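PDB 1UP3: putative cellulase CEL6 from Mycobacterium tuberculosis, which probably hydrolyses internal beta-1,4-glucosidic bonds of cellulose, as an endoglucanase of glycoside hydrolase family 6. Local coordinates for residues Ala143-Thr148 and Val179-Gly184; Ala2-Gly7 and Ala154-Ala159; Asp96-Ile101 and Phe137-Tyr142; Arg183-Asn188 and Gly207-Ser212. All coordinates share one frame; numbering follows the deposited sequence. Where two conformers were deposited one is given.

Contact 2 opens first: the N-terminal residues 2-7 meet strand 153-158, closing by far the longest loop of the four. Within that loop lies the whole of contact 3, where helix 94-108 runs beside helix 130-147. Contact 1 starts at the end of that second helix, before contact 2 has closed, and finishes at 179-184; the two therefore cross along the chain. R183 and G184 then pass directly into contact 4, whose short loop ends at 207-212, just ahead of strand 213-217. Together the contacts illustrate how a parallel beta/alpha fold is held at several levels: helix to helix, helix end to strand-entry loop, N-terminal turn to sheet, and strand to the loop leading into the next strand.

Contact 1: residues Ala143-Thr148 and Val179-Gly184; sequences AVDTLT and VGRARG. With SO4 (sulfate ion), chain D.
R181 reaches back along the end of helix 130-147, touching V144, T148 and D145 with successive atoms of its chain. Its CB lies 4.0 Å from CG1 of V144, a methyl that the valine's chi1 of 169° places against both R181 and A182; V144 CG1 also meets A182 CB at 4.2 Å. One atom further, R181 CG passes T148 OG1 at 3.6 Å, the two side chains crossing at about a right angle. At CD the chain nears D145 OD1, and a bend at chi3 (-50°) leads on to NE, which gives D145 OD1 a weak hydrogen bond of 3.4 Å, part of a salt bridge. The carboxylate approaches near the guanidinium plane at its edge, but the planes are 68° apart and only one pair, OD1 with NE, makes the bridge between these segments. T148 is held from the preceding turn of the chain: its OG1 donates to V144 O over 2.7 Å, while its backbone N meets the other face of the same carbonyl. T148 CG2 is left to pack on R181 O at 3.6 Å. Beyond the contact, R183 grips a sulfate, NH1 to O1 and NH2 to O2, and its NE pairs with D255. The chemistry thus mixes carbon packing by V144 and A182 with oxygen contacts along the R181 chain, and the charge attraction is probably modest because its one bond is long and bent.

Contact 2: residues Ala2-Gly7 and Ala154-Ala159; sequences ANPLAG and AVYVDA. With SO4 (sulfate ion), chain D.
P4 and L5, the central pair of a type I beta turn from N3 to A6, face the start of strand 153-158, with the CA atoms of P4 and A154 6.6 Å apart. The turn's own backbone bond is weak, but N3 reinforces it: L5 N donates to N3 OD1 over 2.9 Å, reaching it from above the carbonyl plane, which makes an Asx turn. Two apolar groups then meet the strand. P4 sets CG against A154 CB at 3.9 Å. In L5, chi1 (-55°) and chi2 (-171°) together place the two methyls: CD1 comes closest to the tyrosine hydroxyl, 3.5 Å from Y156 OH and oblique to the ring, while CD2 lies between that oxygen and A154 CB, 4.1 Å from the latter. Y156 arrives from the opposite direction, and its hydroxyl, though bordered by these carbons, is hydrogen-bonded to D255 across the fold. N3 ND2 also bonds to the backbone O of D255, so turn and tyrosine share one partner residue. At the terminus, A2 N makes weak hydrogen bonds to the sulfate that R183 also holds. With L5 also touching T114 and A256, the N-terminal segment covers the N-terminal ends of several parallel strands, an arrangement fitting the distorted seven-stranded beta/alpha barrel of family 6, whose cleft lies at the other strand ends.

Contact 3: residues Asp96-Ile101 and Phe137-Tyr142; sequences DYRGWI and FDLVRY
Y142 presents one ring face to R98, whose CG sits 4.1 Å from the ring centroid, over the face but displaced toward the rim, in a CH-pi contact. The arginine then bends at chi3 and lays a guanidinium face above Y142 CG, with ring and guanidinium planes 37° apart. This cation-pi interaction is off-centre: R98 CZ is 4.4 Å from the centroid, and R98 NH2 comes closest, 3.5 Å from Y142 CD1. The ring of Y97 is used differently, its edge meeting L139 O near the ring plane while CD2 packs on L139 CB at 3.9 Å. Between the arginine and that ring, L139 CD2 touches R98 CG at 3.8 Å. I101 finishes the row with CG2 against Y142 CE2, also at 3.8 Å. The hydroxyls look elsewhere, Y142 OH to D102 and Y97 OH to E118, which probably helps to hold the far ends of both rings in place. The segments 96-101 and 137-142 run nearly parallel (12°), their axes 10.2 Å apart at closest approach. Polar and apolar surface are thus layered: Y97, I101 and L139 supply the buried carbon, whereas the partly exposed R98 and Y142 would join dispersion to a favourable, probably modest, electrostatic term.

Contact 4: residues Arg183-Asn188 and Gly207-Ser212; sequences RGFSLN and GLTNGS. With SO4 (sulfate ion), chain D.
F185 and S212 make the closest side-chain approach, and it is polar against aromatic: S212 OG lies in the ring plane at the edge, 3.2 Å from F185 CE1 and 3.4 Å from CD1. The chi1 of F185 (59°) puts its ring between the backbone N and carbonyl carbon, swinging it toward the serine. Because S212 was modelled in two conformers, this edge contact describes one of them. In that conformer the hydroxyl donates to T209 OG1 over 2.6 Å, a hydrogen bond within the loop that follows helix 195-208. Van der Waals packing adds G184, whose CA is 4.1 Å from S212 CB; its extended backbone angles, 165° and -130°, suit a residue without a side chain. F185 also packs on L174 and I205 and meets the ring of Y214. Backbone pairing then takes over, with R183 and F185 bonded to H213. Here the loop from the helix turns into the next strand, completing the beta-alpha-beta crossover of strand 184-187, helix 195-208 and strand 213-217, the repeating unit of parallel beta/alpha folds.

Contact 1: residues Ala143-Thr148 and Val179-Gly184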
loop_
_atom_site.group_PDB
_atom_site.type_symbol
_atom_site.label_atom_id
_atom_site.label_comp_id
_atom_site.label_asym_id
_atom_site.label_seq_id
_atom_site.Cartn_x
_atom_site.Cartn_y
_atom_site.Cartn_z
ATOM N N ALA A 143 -10.388 -1.011 -12.048
ATOM C CA ALA A 143 -8.947 -0.954 -11.881
ATOM C C ALA A 143 -8.280 -2.285 -12.193
ATOM O O ALA A 143 -7.300 -2.332 -12.903
ATOM C CB ALA A 143 -8.600 -0.490 -10.486
ATOM N N VAL A 144 -8.806 -3.382 -11.674
ATOM C CA VAL A 144 -8.247 -4.690 -11.919
ATOM C C VAL A 144 -8.279 -4.987 -13.403
ATOM O O VAL A 144 -7.270 -5.386 -14.001
ATOM C CB VAL A 144 -8.998 -5.799 -11.140
ATOM C CG1 VAL A 144 -8.573 -7.179 -11.614
ATOM C CG2 VAL A 144 -8.753 -5.665 -9.635
ATOM N N ASP A 145 -9.449 -4.790 -14.015
ATOM C CA ASP A 145 -9.623 -5.144 -15.430
ATOM C C ASP A 145 -8.721 -4.329 -16.340
ATOM O O ASP A 145 -8.287 -4.834 -17.383
ATOM C CB ASP A 145 -11.062 -4.907 -15.875
ATOM C CG ASP A 145 -12.057 -5.934 -15.332
ATOM O OD1 ASP A 145 -11.664 -6.991 -14.777
ATOM O OD2 ASP A 145 -13.286 -5.754 -15.521
ATOM N N THR A 146 -8.445 -3.085 -15.979
ATOM C CA THR A 146 -7.677 -2.170 -16.841
ATOM C C THR A 146 -6.184 -2.291 -16.619
ATOM O O THR A 146 -5.399 -2.282 -17.571
ATOM C CB THR A 146 -8.150 -0.755 -16.598
ATOM O OG1 THR A 146 -9.582 -0.723 -16.775
ATOM C CG2 THR A 146 -7.605 0.211 -17.641
ATOM N N LEU A 147 -5.778 -2.362 -15.363
ATOM C CA LEU A 147 -4.369 -2.417 -15.017
ATOM C C LEU A 147 -3.697 -3.718 -15.449
ATOM O O LEU A 147 -2.510 -3.690 -15.824
ATOM C CB LEU A 147 -4.119 -2.156 -13.535
ATOM C CG LEU A 147 -4.568 -0.787 -13.024
ATOM C CD1 LEU A 147 -4.647 -0.809 -11.516
ATOM C CD2 LEU A 147 -3.626 0.319 -13.549
ATOM N N THR A 148 -4.436 -4.834 -15.417
ATOM C CA THR A 148 -3.886 -6.131 -15.783
ATOM C C THR A 148 -3.676 -6.298 -17.285
ATOM O O THR A 148 -3.116 -7.298 -17.712
ATOM C CB THR A 148 -4.708 -7.296 -15.211
ATOM O OG1 THR A 148 -6.085 -7.174 -15.593
ATOM C CG2 THR A 148 -4.663 -7.292 -13.689
ATOM N N VAL A 179 -10.579 -10.584 -8.291
ATOM C CA VAL A 179 -9.230 -10.874 -7.807
ATOM C C VAL A 179 -8.499 -11.971 -8.612
ATOM O O VAL A 179 -7.271 -11.959 -8.712
ATOM C CB VAL A 179 -9.245 -11.215 -6.291
ATOM C CG1 VAL A 179 -9.970 -12.537 -6.039
ATOM C CG2 VAL A 179 -7.853 -11.262 -5.705
ATOM N N GLY A 180 -9.266 -12.913 -9.150
ATOM C CA GLY A 180 -8.774 -13.953 -10.040
ATOM C C GLY A 180 -7.992 -13.484 -11.254
ATOM O O GLY A 180 -7.139 -14.233 -11.772
ATOM N N ARG A 181 -8.290 -12.284 -11.740
ATOM C CA ARG A 181 -7.599 -11.680 -12.860
ATOM C C ARG A 181 -6.281 -11.011 -12.419
ATOM O O ARG A 181 -5.374 -10.837 -13.205
ATOM C CB ARG A 181 -8.526 -10.647 -13.505
ATOM C CG ARG A 181 -8.067 -10.119 -14.828
ATOM C CD ARG A 181 -9.104 -9.309 -15.616
ATOM N NE ARG A 181 -10.415 -9.952 -15.758
ATOM C CZ ARG A 181 -10.691 -11.003 -16.534
ATOM N NH1 ARG A 181 -9.746 -11.600 -17.253
ATOM N NH2 ARG A 181 -11.932 -11.479 -16.577
ATOM N N ALA A 182 -6.220 -10.643 -11.148
ATOM C CA ALA A 182 -5.030 -10.015 -10.574
ATOM C C ALA A 182 -4.103 -11.107 -10.023
ATOM O O ALA A 182 -4.401 -12.314 -10.111
ATOM C CB ALA A 182 -5.432 -9.063 -9.492
ATOM N N ARG A 183 -2.963 -10.706 -9.457
ATOM C CA ARG A 183 -2.100 -11.660 -8.764
ATOM C C ARG A 183 -2.694 -12.032 -7.420
ATOM O O ARG A 183 -2.531 -13.169 -6.962
ATOM C CB ARG A 183 -0.686 -11.083 -8.594
ATOM C CG ARG A 183 0.302 -11.977 -7.886
ATOM C CD ARG A 183 0.566 -13.313 -8.575
ATOM N NE ARG A 183 1.500 -14.116 -7.797
ATOM C CZ ARG A 183 1.879 -15.340 -8.080
ATOM N NH1 ARG A 183 1.428 -15.944 -9.172
ATOM N NH2 ARG A 183 2.739 -15.966 -7.282
ATOM N N GLY A 184 -3.332 -11.069 -6.763
ATOM C CA GLY A 184 -3.975 -11.337 -5.491
ATOM C C GLY A 184 -4.324 -10.078 -4.727
ATOM O O GLY A 184 -4.967 -9.157 -5.245
HETATM S S SO4 D . 2.924 -19.544 -8.532
HETATM O O1 SO4 D . 2.228 -18.738 -9.538
HETATM O O2 SO4 D . 3.557 -18.762 -7.466
HETATM O O3 SO4 D . 4.009 -20.282 -9.196
HETATM O O4 SO4 D . 1.981 -20.511 -7.967
#

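Contact 2: residues Ala2-Gly7 and Ala154-Ala159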
loop_
_atom_site.group_PDB
_atom_site.type_symbol
_atom_site.label_atom_id
_atom_site.label_comp_id
_atom_site.label_asym_id
_atom_site.label_seq_id
_atom_site.Cartn_x
_atom_site.Cartn_y
_atom_site.Cartn_z
ATOM N N ALA A 2 4.791 -18.508 -11.419
ATOM C CA ALA A 2 5.887 -18.264 -10.458
ATOM C C ALA A 2 5.636 -16.911 -9.794
ATOM O O ALA A 2 4.743 -16.157 -10.220
ATOM C CB ALA A 2 7.235 -18.277 -11.169
ATOM N N ASN A 3 6.427 -16.610 -8.762
ATOM C CA ASN A 3 6.290 -15.341 -8.019
ATOM C C ASN A 3 6.803 -14.207 -8.899
ATOM O O ASN A 3 7.999 -14.179 -9.196
ATOM C CB ASN A 3 7.098 -15.459 -6.760
ATOM C CG ASN A 3 6.968 -14.259 -5.851
ATOM O OD1 ASN A 3 6.401 -13.242 -6.250
ATOM N ND2 ASN A 3 7.463 -14.405 -4.605
ATOM N N PRO A 4 5.943 -13.281 -9.323
ATOM C CA PRO A 4 6.374 -12.168 -10.179
ATOM C C PRO A 4 7.321 -11.173 -9.482
ATOM O O PRO A 4 7.934 -10.321 -10.117
ATOM C CB PRO A 4 5.041 -11.486 -10.553
ATOM C CG PRO A 4 4.128 -11.771 -9.422
ATOM C CD PRO A 4 4.506 -13.164 -8.956
ATOM N N LEU A 5 7.457 -11.280 -8.171
ATOM C CA LEU A 5 8.221 -10.311 -7.396
ATOM C C LEU A 5 9.638 -10.784 -7.094
ATOM O O LEU A 5 10.409 -10.060 -6.481
ATOM C CB LEU A 5 7.523 -10.004 -6.066
ATOM C CG LEU A 5 6.079 -9.528 -6.178
ATOM C CD1 LEU A 5 5.564 -9.033 -4.824
ATOM C CD2 LEU A 5 5.943 -8.423 -7.203
ATOM N N ALA A 6 9.970 -12.017 -7.492
ATOM C CA ALA A 6 11.275 -12.582 -7.194
ATOM C C ALA A 6 12.198 -12.183 -8.358
ATOM O O ALA A 6 11.741 -11.745 -9.390
ATOM C CB ALA A 6 11.166 -14.082 -7.018
ATOM N N GLY A 7 13.497 -12.257 -8.207
ATOM C CA GLY A 7 14.284 -11.941 -9.406
ATOM C C GLY A 7 14.770 -10.515 -9.631
ATOM O O GLY A 7 15.759 -10.357 -10.345
ATOM N N ALA A 154 2.086 -6.723 -11.637
ATOM C CA ALA A 154 1.667 -7.628 -10.586
ATOM C C ALA A 154 0.720 -6.845 -9.710
ATOM O O ALA A 154 1.139 -5.933 -9.004
ATOM C CB ALA A 154 2.827 -8.128 -9.808
ATOM N N VAL A 155 -0.561 -7.178 -9.787
ATOM C CA VAL A 155 -1.626 -6.338 -9.202
ATOM C C VAL A 155 -2.173 -7.011 -7.954
ATOM O O VAL A 155 -2.586 -8.181 -8.010
ATOM C CB VAL A 155 -2.749 -6.058 -10.222
ATOM C CG1 VAL A 155 -3.866 -5.199 -9.573
ATOM C CG2 VAL A 155 -2.185 -5.376 -11.464
ATOM N N TYR A 156 -2.196 -6.257 -6.859
ATOM C CA TYR A 156 -2.670 -6.751 -5.562
ATOM C C TYR A 156 -3.766 -5.806 -5.091
ATOM O O TYR A 156 -3.534 -4.613 -4.888
ATOM C CB TYR A 156 -1.542 -6.822 -4.514
ATOM C CG TYR A 156 -0.433 -7.779 -4.903
ATOM C CD1 TYR A 156 0.645 -7.339 -5.653
ATOM C CD2 TYR A 156 -0.466 -9.125 -4.550
ATOM C CE1 TYR A 156 1.654 -8.180 -6.048
ATOM C CE2 TYR A 156 0.563 -9.988 -4.973
ATOM C CZ TYR A 156 1.598 -9.514 -5.721
ATOM O OH TYR A 156 2.619 -10.350 -6.121
ATOM N N VAL A 157 -4.977 -6.317 -4.943
ATOM C CA VAL A 157 -6.108 -5.519 -4.464
ATOM C C VAL A 157 -6.080 -5.441 -2.953
ATOM O O VAL A 157 -5.950 -6.450 -2.260
ATOM C CB VAL A 157 -7.447 -6.183 -4.900
ATOM C CG1 VAL A 157 -8.598 -5.401 -4.356
ATOM C CG2 VAL A 157 -7.463 -6.316 -6.432
ATOM N N ASP A 158 -6.208 -4.261 -2.380
ATOM C CA ASP A 158 -6.065 -4.230 -0.934
ATOM C C ASP A 158 -7.237 -4.921 -0.244
ATOM O O ASP A 158 -8.417 -4.711 -0.602
ATOM C CB ASP A 158 -5.903 -2.818 -0.425
ATOM C CG ASP A 158 -5.568 -2.808 1.039
ATOM O OD1 ASP A 158 -4.420 -3.163 1.370
ATOM O OD2 ASP A 158 -6.448 -2.588 1.928
ATOM N N ALA A 159 -6.927 -5.641 0.849
ATOM C CA ALA A 159 -7.906 -6.479 1.529
ATOM C C ALA A 159 -7.938 -6.246 3.064
ATOM O O ALA A 159 -8.384 -7.129 3.813
ATOM C CB ALA A 159 -7.609 -7.937 1.226
HETATM S S SO4 D . 2.924 -19.544 -8.532
HETATM O O1 SO4 D . 2.228 -18.738 -9.538
HETATM O O2 SO4 D . 3.557 -18.762 -7.466
HETATM O O3 SO4 D . 4.009 -20.282 -9.196
HETATM O O4 SO4 D . 1.981 -20.511 -7.967
#

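Contact 3: residues Asp96-Ile101 and Phe137-Tyr142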
loop_
_atom_site.group_PDB
_atom_site.type_symbol
_atom_site.label_atom_id
_atom_site.label_comp_id
_atom_site.label_asym_id
_atom_site.label_seq_id
_atom_site.Cartn_x
_atom_site.Cartn_y
_atom_site.Cartn_z
ATOM N N ASP A 96 -14.443 10.322 -13.014
ATOM C CA ASP A 96 -13.105 10.865 -12.853
ATOM C C ASP A 96 -12.140 9.742 -12.514
ATOM O O ASP A 96 -11.045 9.655 -13.070
ATOM C CB ASP A 96 -13.062 11.897 -11.739
ATOM C CG ASP A 96 -13.836 13.158 -12.035
ATOM O OD1 ASP A 96 -13.916 13.587 -13.189
ATOM O OD2 ASP A 96 -14.435 13.773 -11.109
ATOM N N TYR A 97 -12.537 8.867 -11.591
ATOM C CA TYR A 97 -11.641 7.791 -11.170
ATOM C C TYR A 97 -11.335 6.857 -12.346
ATOM O O TYR A 97 -10.188 6.426 -12.545
ATOM C CB TYR A 97 -12.286 7.005 -10.015
ATOM C CG TYR A 97 -11.367 5.940 -9.434
ATOM C CD1 TYR A 97 -10.358 6.292 -8.551
ATOM C CD2 TYR A 97 -11.455 4.607 -9.824
ATOM C CE1 TYR A 97 -9.475 5.377 -8.051
ATOM C CE2 TYR A 97 -10.557 3.656 -9.294
ATOM C CZ TYR A 97 -9.583 4.065 -8.418
ATOM O OH TYR A 97 -8.673 3.168 -7.886
ATOM N N ARG A 98 -12.364 6.533 -13.118
ATOM C CA ARG A 98 -12.108 5.686 -14.274
ATOM C C ARG A 98 -11.139 6.301 -15.272
ATOM O O ARG A 98 -10.292 5.623 -15.862
ATOM C CB ARG A 98 -13.410 5.276 -14.944
ATOM C CG ARG A 98 -14.288 4.446 -14.096
ATOM C CD ARG A 98 -15.689 4.534 -14.580
ATOM N NE ARG A 98 -15.965 3.428 -15.451
ATOM C CZ ARG A 98 -16.600 2.338 -15.017
ATOM N NH1 ARG A 98 -17.031 2.266 -13.757
ATOM N NH2 ARG A 98 -16.809 1.326 -15.830
ATOM N N GLY A 99 -11.231 7.578 -15.474
ATOM C CA GLY A 99 -10.323 8.249 -16.385
ATOM C C GLY A 99 -8.896 8.222 -15.864
ATOM O O GLY A 99 -7.929 8.072 -16.619
ATOM N N TRP A 100 -8.787 8.353 -14.551
ATOM C CA TRP A 100 -7.503 8.259 -13.857
ATOM C C TRP A 100 -6.868 6.891 -14.036
ATOM O O TRP A 100 -5.693 6.814 -14.381
ATOM C CB TRP A 100 -7.703 8.540 -12.388
ATOM C CG TRP A 100 -6.442 8.717 -11.552
ATOM C CD1 TRP A 100 -5.519 9.735 -11.642
ATOM C CD2 TRP A 100 -6.034 7.907 -10.422
ATOM N NE1 TRP A 100 -4.572 9.601 -10.648
ATOM C CE2 TRP A 100 -4.864 8.504 -9.881
ATOM C CE3 TRP A 100 -6.556 6.760 -9.788
ATOM C CZ2 TRP A 100 -4.194 7.975 -8.757
ATOM C CZ3 TRP A 100 -5.908 6.243 -8.701
ATOM C CH2 TRP A 100 -4.732 6.861 -8.182
ATOM N N ILE A 101 -7.640 5.820 -13.807
ATOM C CA ILE A 101 -7.159 4.463 -14.018
ATOM C C ILE A 101 -6.716 4.256 -15.499
ATOM O O ILE A 101 -5.680 3.637 -15.743
ATOM C CB ILE A 101 -8.276 3.426 -13.639
ATOM C CG1 ILE A 101 -8.502 3.408 -12.121
ATOM C CG2 ILE A 101 -7.924 2.081 -14.193
ATOM C CD1 ILE A 101 -7.253 3.007 -11.293
ATOM N N PHE A 137 -17.219 -0.956 -5.508
ATOM C CA PHE A 137 -16.790 -2.289 -5.945
ATOM C C PHE A 137 -16.578 -2.282 -7.473
ATOM O O PHE A 137 -15.590 -2.834 -7.971
ATOM C CB PHE A 137 -17.783 -3.379 -5.546
ATOM C CG PHE A 137 -17.931 -3.591 -4.047
ATOM C CD1 PHE A 137 -16.978 -3.167 -3.160
ATOM C CD2 PHE A 137 -19.056 -4.216 -3.542
ATOM C CE1 PHE A 137 -17.135 -3.370 -1.790
ATOM C CE2 PHE A 137 -19.199 -4.414 -2.176
ATOM C CZ PHE A 137 -18.222 -3.998 -1.319
ATOM N N ASP A 138 -17.485 -1.633 -8.210
ATOM C CA ASP A 138 -17.320 -1.480 -9.659
ATOM C C ASP A 138 -16.054 -0.742 -10.065
ATOM O O ASP A 138 -15.421 -1.117 -11.063
ATOM C CB ASP A 138 -18.531 -0.814 -10.287
ATOM C CG ASP A 138 -19.784 -1.649 -10.186
ATOM O OD1 ASP A 138 -19.707 -2.876 -9.922
ATOM O OD2 ASP A 138 -20.900 -1.125 -10.357
ATOM N N LEU A 139 -15.662 0.276 -9.292
ATOM C CA LEU A 139 -14.442 1.026 -9.559
ATOM C C LEU A 139 -13.184 0.202 -9.285
ATOM O O LEU A 139 -12.232 0.258 -10.057
ATOM C CB LEU A 139 -14.437 2.318 -8.732
ATOM C CG LEU A 139 -15.517 3.310 -9.158
ATOM C CD1 LEU A 139 -15.499 4.491 -8.187
ATOM C CD2 LEU A 139 -15.425 3.747 -10.563
ATOM N N VAL A 140 -13.203 -0.602 -8.226
ATOM C CA VAL A 140 -12.079 -1.457 -7.947
ATOM C C VAL A 140 -11.979 -2.531 -9.029
ATOM O O VAL A 140 -10.885 -2.864 -9.467
ATOM C CB VAL A 140 -12.128 -2.031 -6.518
ATOM C CG1 VAL A 140 -10.965 -3.009 -6.305
ATOM C CG2 VAL A 140 -12.044 -0.875 -5.522
ATOM N N ARG A 141 -13.110 -3.105 -9.416
ATOM C CA ARG A 141 -13.104 -4.058 -10.519
ATOM C C ARG A 141 -12.579 -3.434 -11.823
ATOM O O ARG A 141 -11.823 -4.080 -12.579
ATOM C CB ARG A 141 -14.514 -4.640 -10.731
ATOM C CG ARG A 141 -14.496 -5.786 -11.757
ATOM C CD ARG A 141 -15.871 -6.430 -12.036
ATOM N NE ARG A 141 -16.765 -6.240 -10.938
ATOM C CZ ARG A 141 -17.837 -5.454 -10.861
ATOM N NH1 ARG A 141 -18.320 -4.774 -11.908
ATOM N NH2 ARG A 141 -18.455 -5.393 -9.674
ATOM N N TYR A 142 -12.946 -2.183 -12.085
ATOM C CA TYR A 142 -12.464 -1.462 -13.253
ATOM C C TYR A 142 -10.927 -1.343 -13.220
ATOM O O TYR A 142 -10.248 -1.584 -14.212
ATOM C CB TYR A 142 -13.105 -0.080 -13.334
ATOM C CG TYR A 142 -12.762 0.637 -14.631
ATOM C CD1 TYR A 142 -13.446 0.363 -15.780
ATOM C CD2 TYR A 142 -11.694 1.535 -14.695
ATOM C CE1 TYR A 142 -13.119 0.969 -16.988
ATOM C CE2 TYR A 142 -11.362 2.165 -15.905
ATOM C CZ TYR A 142 -12.079 1.843 -17.052
ATOM O OH TYR A 142 -11.802 2.424 -18.289
#

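Contact 4: residues Arg183-Asn188 and Gly207-Ser212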
loop_
_atom_site.group_PDB
_atom_site.type_symbol
_atom_site.label_atom_id
_atom_site.label_comp_id
_atom_site.label_asym_id
_atom_site.label_seq_id
_atom_site.Cartn_x
_atom_site.Cartn_y
_atom_site.Cartn_z
ATOM N N ARG A 183 -2.963 -10.706 -9.457
ATOM C CA ARG A 183 -2.100 -11.660 -8.764
ATOM C C ARG A 183 -2.694 -12.032 -7.420
ATOM O O ARG A 183 -2.531 -13.169 -6.962
ATOM C CB ARG A 183 -0.686 -11.083 -8.594
ATOM C CG ARG A 183 0.302 -11.977 -7.886
ATOM C CD ARG A 183 0.566 -13.313 -8.575
ATOM N NE ARG A 183 1.500 -14.116 -7.797
ATOM C CZ ARG A 183 1.879 -15.340 -8.080
ATOM N NH1 ARG A 183 1.428 -15.944 -9.172
ATOM N NH2 ARG A 183 2.739 -15.966 -7.282
ATOM N N GLY A 184 -3.332 -11.069 -6.763
ATOM C CA GLY A 184 -3.975 -11.337 -5.491
ATOM C C GLY A 184 -4.324 -10.078 -4.727
ATOM O O GLY A 184 -4.967 -9.157 -5.245
ATOM N N PHE A 185 -3.931 -10.062 -3.460
ATOM C CA PHE A 185 -4.356 -9.019 -2.546
ATOM C C PHE A 185 -3.245 -8.574 -1.578
ATOM O O PHE A 185 -2.227 -9.230 -1.461
ATOM C CB PHE A 185 -5.613 -9.510 -1.749
ATOM C CG PHE A 185 -5.369 -10.759 -0.957
ATOM C CD1 PHE A 185 -5.485 -12.002 -1.559
ATOM C CD2 PHE A 185 -5.044 -10.713 0.407
ATOM C CE1 PHE A 185 -5.273 -13.173 -0.840
ATOM C CE2 PHE A 185 -4.858 -11.894 1.116
ATOM C CZ PHE A 185 -4.937 -13.117 0.488
ATOM N N SER A 186 -3.471 -7.440 -0.905
ATOM C CA SER A 186 -2.523 -6.929 0.085
ATOM C C SER A 186 -3.145 -6.848 1.443
ATOM O O SER A 186 -4.359 -6.640 1.578
ATOM C CB SER A 186 -1.956 -5.550 -0.341
ATOM O OG SER A 186 -2.995 -4.645 -0.612
ATOM N N LEU A 187 -2.302 -7.037 2.453
ATOM C CA LEU A 187 -2.701 -6.991 3.870
ATOM C C LEU A 187 -1.820 -6.073 4.705
ATOM O O LEU A 187 -0.634 -5.884 4.418
ATOM C CB LEU A 187 -2.565 -8.372 4.474
ATOM C CG LEU A 187 -3.411 -9.514 3.889
ATOM C CD1 LEU A 187 -3.037 -10.858 4.541
ATOM C CD2 LEU A 187 -4.891 -9.177 4.098
ATOM N N ASN A 188 -2.411 -5.545 5.774
ATOM C CA ASN A 188 -1.693 -4.799 6.804
ATOM C C ASN A 188 -1.216 -3.418 6.388
ATOM O O ASN A 188 -0.369 -2.841 7.075
ATOM C CB ASN A 188 -0.488 -5.610 7.320
ATOM C CG ASN A 188 -0.241 -5.443 8.835
ATOM O OD1 ASN A 188 -1.170 -5.209 9.639
ATOM N ND2 ASN A 188 1.015 -5.508 9.214
ATOM N N GLY A 207 -7.366 -19.474 0.308
ATOM C CA GLY A 207 -8.221 -20.637 0.175
ATOM C C GLY A 207 -9.608 -20.345 -0.352
ATOM O O GLY A 207 -10.209 -21.189 -1.038
ATOM N N LEU A 208 -10.124 -19.171 -0.038
ATOM C CA LEU A 208 -11.463 -18.731 -0.439
ATOM C C LEU A 208 -11.497 -17.955 -1.751
ATOM O O LEU A 208 -12.566 -17.566 -2.210
ATOM C CB LEU A 208 -12.067 -17.880 0.684
ATOM C CG LEU A 208 -12.292 -18.609 2.002
ATOM C CD1 LEU A 208 -12.606 -17.632 3.128
ATOM C CD2 LEU A 208 -13.404 -19.659 1.864
ATOM N N THR A 209 -10.347 -17.763 -2.378
ATOM C CA THR A 209 -10.215 -17.047 -3.650
ATOM C C THR A 209 -9.431 -17.867 -4.661
ATOM O O THR A 209 -8.619 -17.325 -5.420
ATOM C CB THR A 209 -9.502 -15.697 -3.457
ATOM O OG1 THR A 209 -8.254 -15.906 -2.747
ATOM C CG2 THR A 209 -10.314 -14.789 -2.598
ATOM N N ASN A 210 -9.594 -19.176 -4.606
ATOM C CA ASN A 210 -8.972 -20.075 -5.604
ATOM C C ASN A 210 -7.459 -19.969 -5.687
ATOM O O ASN A 210 -6.866 -20.097 -6.744
ATOM C CB ASN A 210 -9.608 -19.853 -6.980
ATOM C CG ASN A 210 -9.415 -21.043 -7.921
ATOM O OD1 ASN A 210 -9.683 -22.196 -7.552
ATOM N ND2 ASN A 210 -8.930 -20.764 -9.148
ATOM N N GLY A 211 -6.820 -19.759 -4.547
ATOM C CA GLY A 211 -5.369 -19.801 -4.461
ATOM C C GLY A 211 -4.652 -18.514 -4.787
ATOM O O GLY A 211 -3.480 -18.549 -5.185
ATOM N N SER A 212 -5.314 -17.393 -4.589
ATOM C CA SER A 212 -4.667 -16.116 -4.890
ATOM C C SER A 212 -3.489 -15.887 -3.943
ATOM O O SER A 212 -3.401 -16.472 -2.846
ATOM C CB SER A 212 -5.645 -14.972 -4.815
ATOM O OG SER A 212 -6.000 -14.733 -3.483
HETATM S S SO4 D . 2.924 -19.544 -8.532
HETATM O O1 SO4 D . 2.228 -18.738 -9.538
HETATM O O2 SO4 D . 3.557 -18.762 -7.466
HETATM O O3 SO4 D . 4.009 -20.282 -9.196
HETATM O O4 SO4 D . 1.981 -20.511 -7.967
#